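Local coordinates for protein delta-1-pyrroline-5-carboxylate dehydrogenase, mitochondrial (Mus musculus, PDB 4E3X) that catalyses the irreversible NAD-dependent oxidation of glutamate gamma-semialdehyde to glutamate, the second step of mitochondrial proline degradation, and forms a homodimer, at residues B[209-213]-B[343-348]; B[270-275]-B[297-301]. All coordinates share one frame; numbering follows the deposited sequence. Where two conformers were deposited one is given.

Contact 1: B[209-213]-B[343-348]; sequences PFNFT and YGGQKC. With PRO (proline), chain K; PRO (proline), chain J.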
loop_
_atom_site.group_PDB
_atom_site.type_symbol
_atom_site.label_atom_id
_atom_site.label_comp_id
_atom_site.label_asym_id
_atom_site.label_seq_id
_atom_site.Cartn_x
_atom_site.Cartn_y
_atom_site.Cartn_z
ATOM N N PRO B 209 18.340 7.907 6.263
ATOM C CA PRO B 209 19.576 7.322 6.796
ATOM C C PRO B 209 20.831 8.061 6.332
ATOM O O PRO B 209 20.786 8.877 5.412
ATOM C CB PRO B 209 19.564 5.925 6.181
ATOM C CG PRO B 209 19.001 6.169 4.822
ATOM C CD PRO B 209 17.955 7.261 4.994
ATOM N N PHE B 210 21.962 7.739 6.944
ATOM C CA PHE B 210 23.194 8.446 6.641
ATOM C C PHE B 210 23.760 8.118 5.279
ATOM O O PHE B 210 24.533 8.899 4.716
ATOM C CB PHE B 210 24.274 8.141 7.690
ATOM C CG PHE B 210 24.915 6.777 7.550
ATOM C CD1 PHE B 210 26.065 6.606 6.783
ATOM C CD2 PHE B 210 24.389 5.672 8.203
ATOM C CE1 PHE B 210 26.663 5.358 6.653
ATOM C CE2 PHE B 210 24.986 4.425 8.083
ATOM C CZ PHE B 210 26.123 4.270 7.304
ATOM N N ASN B 211 23.430 6.937 4.773
ATOM C CA ASN B 211 24.306 6.333 3.772
ATOM C C ASN B 211 24.071 6.733 2.331
ATOM O O ASN B 211 24.924 6.496 1.480
ATOM C CB ASN B 211 24.378 4.815 3.937
ATOM C CG ASN B 211 23.059 4.136 3.681
ATOM O OD1 ASN B 211 21.992 4.727 3.840
ATOM N ND2 ASN B 211 23.123 2.871 3.288
ATOM N N PHE B 212 22.919 7.334 2.058
ATOM C CA PHE B 212 22.650 7.898 0.741
ATOM C C PHE B 212 21.970 9.242 0.863
ATOM O O PHE B 212 20.869 9.340 1.388
ATOM C CB PHE B 212 21.787 6.963 -0.103
ATOM C CG PHE B 212 22.520 5.753 -0.587
ATOM C CD1 PHE B 212 22.515 4.582 0.155
ATOM C CD2 PHE B 212 23.238 5.789 -1.772
ATOM C CE1 PHE B 212 23.201 3.464 -0.283
ATOM C CE2 PHE B 212 23.932 4.672 -2.218
ATOM C CZ PHE B 212 23.908 3.508 -1.472
ATOM N N THR B 213 22.636 10.276 0.374
ATOM C CA THR B 213 22.029 11.597 0.292
ATOM C C THR B 213 20.709 11.554 -0.478
ATOM O O THR B 213 19.749 12.234 -0.116
ATOM C CB THR B 213 23.021 12.569 -0.360
ATOM O OG1 THR B 213 24.146 12.687 0.510
ATOM C CG2 THR B 213 22.417 13.952 -0.599
ATOM N N TYR B 343 32.072 2.148 -0.629
ATOM C CA TYR B 343 31.554 2.899 0.515
ATOM C C TYR B 343 31.696 2.097 1.819
ATOM O O TYR B 343 30.858 2.167 2.722
ATOM C CB TYR B 343 30.118 3.419 0.276
ATOM C CG TYR B 343 29.673 4.413 1.335
ATOM C CD1 TYR B 343 30.523 5.437 1.751
ATOM C CD2 TYR B 343 28.414 4.329 1.919
ATOM C CE1 TYR B 343 30.142 6.339 2.730
ATOM C CE2 TYR B 343 28.024 5.233 2.899
ATOM C CZ TYR B 343 28.890 6.237 3.289
ATOM O OH TYR B 343 28.518 7.133 4.267
ATOM N N GLY B 344 32.782 1.329 1.911
ATOM C CA GLY B 344 33.052 0.537 3.097
ATOM C C GLY B 344 31.975 -0.473 3.449
ATOM O O GLY B 344 31.797 -0.796 4.626
ATOM N N GLY B 345 31.243 -0.952 2.444
ATOM C CA GLY B 345 30.170 -1.908 2.669
ATOM C C GLY B 345 28.959 -1.323 3.383
ATOM O O GLY B 345 28.091 -2.067 3.846
ATOM N N GLN B 346 28.896 0.004 3.477
ATOM C CA GLN B 346 27.806 0.667 4.191
ATOM C C GLN B 346 26.589 0.884 3.304
ATOM O O GLN B 346 26.090 2.008 3.158
ATOM C CB GLN B 346 28.295 1.991 4.762
ATOM C CG GLN B 346 29.498 1.828 5.671
ATOM C CD GLN B 346 29.995 3.163 6.172
ATOM O OE1 GLN B 346 29.837 3.494 7.349
ATOM N NE2 GLN B 346 30.577 3.955 5.272
ATOM N N LYS B 347 26.113 -0.201 2.704
ATOM C CA LYS B 347 24.943 -0.136 1.841
ATOM C C LYS B 347 23.993 -1.247 2.224
ATOM O O LYS B 347 24.418 -2.363 2.516
ATOM C CB LYS B 347 25.331 -0.307 0.375
ATOM C CG LYS B 347 26.315 0.719 -0.167
ATOM C CD LYS B 347 26.466 0.560 -1.673
ATOM C CE LYS B 347 27.411 1.601 -2.247
ATOM N NZ LYS B 347 27.512 1.505 -3.727
ATOM N N CYS B 348 22.701 -0.954 2.204
ATOM C CA CYS B 348 21.685 -1.964 2.470
ATOM C C CYS B 348 21.741 -3.085 1.450
ATOM O O CYS B 348 21.217 -4.163 1.691
ATOM C CB CYS B 348 20.292 -1.345 2.438
ATOM S SG CYS B 348 20.033 -0.100 3.688
HETATM N N PRO K . 19.910 1.692 -3.955
HETATM C CA PRO K . 21.265 1.410 -3.476
HETATM C C PRO K . 21.892 0.207 -4.171
HETATM O O PRO K . 21.233 -0.549 -4.892
HETATM C CB PRO K . 21.041 1.115 -1.994
HETATM C CG PRO K . 19.912 2.015 -1.631
HETATM C CD PRO K . 19.012 2.075 -2.851
HETATM O OXT PRO K . 23.093 -0.028 -4.025
HETATM N N PRO J . 25.991 4.809 12.734
HETATM C CA PRO J . 25.137 4.653 13.915
HETATM C C PRO J . 25.189 3.230 14.462
HETATM O O PRO J . 25.986 2.407 14.004
HETATM C CB PRO J . 23.728 4.987 13.386
HETATM C CG PRO J . 23.881 5.207 11.889
HETATM C CD PRO J . 25.313 5.577 11.679
HETATM O OXT PRO J . 24.449 2.881 15.382
#

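Contact 2: B[270-275]-B[297-301]; sequences GDTVTS and QVAQN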
loop_
_atom_site.group_PDB
_atom_site.type_symbol
_atom_site.label_atom_id
_atom_site.label_comp_id
_atom_site.label_asym_id
_atom_site.label_seq_id
_atom_site.Cartn_x
_atom_site.Cartn_y
_atom_site.Cartn_z
ATOM N N GLY B 270 10.042 10.286 16.883
ATOM C CA GLY B 270 9.040 9.246 16.733
ATOM C C GLY B 270 7.897 9.404 17.720
ATOM O O GLY B 270 6.731 9.275 17.349
ATOM N N ASP B 271 8.227 9.706 18.976
ATOM C CA ASP B 271 7.218 9.914 20.017
ATOM C C ASP B 271 6.279 11.045 19.618
ATOM O O ASP B 271 5.055 10.948 19.771
ATOM C CB ASP B 271 7.849 10.296 21.364
ATOM C CG ASP B 271 8.652 9.175 22.002
ATOM O OD1 ASP B 271 8.647 8.029 21.503
ATOM O OD2 ASP B 271 9.283 9.461 23.042
ATOM N N THR B 272 6.860 12.140 19.141
ATOM C CA THR B 272 6.066 13.319 18.815
ATOM C C THR B 272 5.144 13.068 17.621
ATOM O O THR B 272 3.936 13.330 17.688
ATOM C CB THR B 272 6.949 14.538 18.534
ATOM O OG1 THR B 272 7.840 14.751 19.633
ATOM C CG2 THR B 272 6.081 15.778 18.329
ATOM N N VAL B 273 5.687 12.543 16.524
ATOM C CA VAL B 273 4.838 12.373 15.349
ATOM C C VAL B 273 3.745 11.316 15.560
ATOM O O VAL B 273 2.621 11.485 15.075
ATOM C CB VAL B 273 5.636 12.139 14.035
ATOM C CG1 VAL B 273 6.625 13.283 13.798
ATOM C CG2 VAL B 273 6.340 10.793 14.044
ATOM N N THR B 274 4.051 10.246 16.295
ATOM C CA THR B 274 3.054 9.204 16.550
ATOM C C THR B 274 2.039 9.604 17.616
ATOM O O THR B 274 1.068 8.897 17.827
ATOM C CB THR B 274 3.699 7.843 16.910
ATOM O OG1 THR B 274 4.475 7.973 18.114
ATOM C CG2 THR B 274 4.574 7.335 15.758
ATOM N N SER B 275 2.262 10.746 18.261
ATOM C CA SER B 275 1.313 11.283 19.233
ATOM C C SER B 275 0.338 12.272 18.610
ATOM O O SER B 275 -0.581 12.734 19.292
ATOM C CB SER B 275 2.042 11.970 20.389
ATOM O OG SER B 275 2.712 11.021 21.190
ATOM N N GLN B 297 4.169 2.037 17.993
ATOM C CA GLN B 297 3.673 3.307 18.520
ATOM C C GLN B 297 2.397 3.749 17.811
ATOM O O GLN B 297 1.459 4.241 18.437
ATOM C CB GLN B 297 4.730 4.398 18.412
ATOM C CG GLN B 297 5.856 4.205 19.408
ATOM C CD GLN B 297 6.813 5.377 19.452
ATOM O OE1 GLN B 297 7.418 5.727 18.442
ATOM N NE2 GLN B 297 6.958 5.987 20.627
ATOM N N VAL B 298 2.350 3.561 16.499
ATOM C CA VAL B 298 1.138 3.879 15.760
ATOM C C VAL B 298 -0.021 2.983 16.211
ATOM O O VAL B 298 -1.132 3.454 16.440
ATOM C CB VAL B 298 1.373 3.762 14.250
ATOM C CG1 VAL B 298 0.050 3.782 13.501
ATOM C CG2 VAL B 298 2.279 4.894 13.780
ATOM N N ALA B 299 0.244 1.693 16.384
ATOM C CA ALA B 299 -0.800 0.788 16.844
ATOM C C ALA B 299 -1.312 1.178 18.234
ATOM O O ALA B 299 -2.519 1.166 18.482
ATOM C CB ALA B 299 -0.306 -0.626 16.844
ATOM N N GLN B 300 -0.398 1.533 19.134
ATOM C CA GLN B 300 -0.764 1.944 20.486
ATOM C C GLN B 300 -1.698 3.141 20.448
ATOM O O GLN B 300 -2.657 3.215 21.216
ATOM C CB GLN B 300 0.496 2.285 21.291
ATOM C CG GLN B 300 0.242 2.816 22.702
ATOM C CD GLN B 300 1.513 3.310 23.386
ATOM O OE1 GLN B 300 2.454 3.764 22.731
ATOM N NE2 GLN B 300 1.542 3.223 24.712
ATOM N N ASN B 301 -1.408 4.077 19.552
ATOM C CA ASN B 301 -2.168 5.321 19.472
ATOM C C ASN B 301 -3.269 5.314 18.418
ATOM O O ASN B 301 -3.785 6.366 18.049
ATOM C CB ASN B 301 -1.228 6.505 19.259
ATOM C CG ASN B 301 -0.469 6.868 20.512
ATOM O OD1 ASN B 301 -0.764 6.368 21.604
ATOM N ND2 ASN B 301 0.512 7.751 20.372
#

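Contact 1: B[209-213]-B[343-348]
The loop 209-213 meets the loop 343-348 with the CA atoms of N211 and Q346 6.7 Å apart. N211 ND2 donates to Q346 O, side chain to backbone, at 3.1 Å with an N-H...O angle of 164°. The acceptor lies in the amide plane of N211, whereas the donor is tilted from the carbonyl plane. Q346 is the centre of an inverse gamma turn, and the bond to its carbonyl holds the chain two residues ahead of the nucleophile C348. By similarity N211 is the transition-state stabiliser of the aldehyde dehydrogenase oxyanion hole, and its ND2 lies toward the C348 end of the loop. F210, with CG between its backbone N and carbonyl carbon (chi1 76°), turns its ring edge to Y343, where CE1 meets the OH at 3.5 Å. That hydroxyl is hydrogen-bonded to Q151 O. F210 CD2 also meets CD of the chain J proline at 3.6 Å. The Q346 side chain crosses F210 at about a right angle, with amide and ring planes 53° apart; its OE1 is engaged by I392 N, and its NE2 sits 3.4 Å above the centre of the Y343 ring while bonding Y343 O. At the F212 edge lies the K347 chain, CD to CZ at 3.9 Å, and over one face lies the bound proline of chain K, in a pocket shared with C348. K347 NZ continues to Q157, and K153 makes cation-pi contacts with F212 and Y343. F212 stands at the N-cap position of helix 213-225, helix 155-180 packs against its ring, and the partner loop links helix 329-341 to strand 351-357.

Contact 2: B[270-275]-B[297-301]
Q297 crosses from helix 288-300 to helix 266-274. CB lies against T274, 3.6 Å from OG1, and CG, anti to the Q297 carbonyl carbon (chi1 -72°), starts an extended chain that carries the amide across T274 to D271. CD and OE1 still border the T274 hydroxyl, and OE1 comes near G270 O without a hydrogen bond. At the tip, NE2 donates to D271 OD1 at 2.8 Å, meeting the oxygen on its anti side; carboxylate and amide planes stand 72° apart. T274 OG1 is itself turned back to its own helix, donating to G270 O at 2.7 Å, while T274 N reaches that oxygen from the opposite face of the carbonyl plane. The two helices lie side by side on one face of the parallel sheet of the Rossmann-type NAD-binding domain, and strand 279-285 runs between them in sequence. V298 touches T274 through the methyls CG2 and CG2, 3.9 Å apart, and packs on L279 and I282 of that strand. Beyond the helix end, N301 ND2 donates almost straight (178°) to T274 O at 2.8 Å, from above the carbonyl plane, so the C-terminal ends of both helices are tied together. S275 O accepts from R304. A299 packs on A299 of the second subunit, and its O accepts from R296 NE of that subunit.

Overall arrangement
Contact 2 is nested along the chain inside the loop that contact 1 closes, yet the two do not touch: their centres are 27 Å apart and their nearest atoms about 14 Å. Contact 1 is buried, about 9 Å from the centre of the chain, and belongs to the catalytic centre, where the C348 side chain lies about 6 Å from that of the proton acceptor E314 and about 5 Å from that of E447, an NAD-binding residue. Contact 2 lies about 23 Å from the chain centre, in the cofactor-binding part and beside the second subunit. G270 there is about 7 Å from the side chain of the NAD-binding K233. Strand 203-207, which leads into 209-213, also lies against helix 266-274 of contact 2.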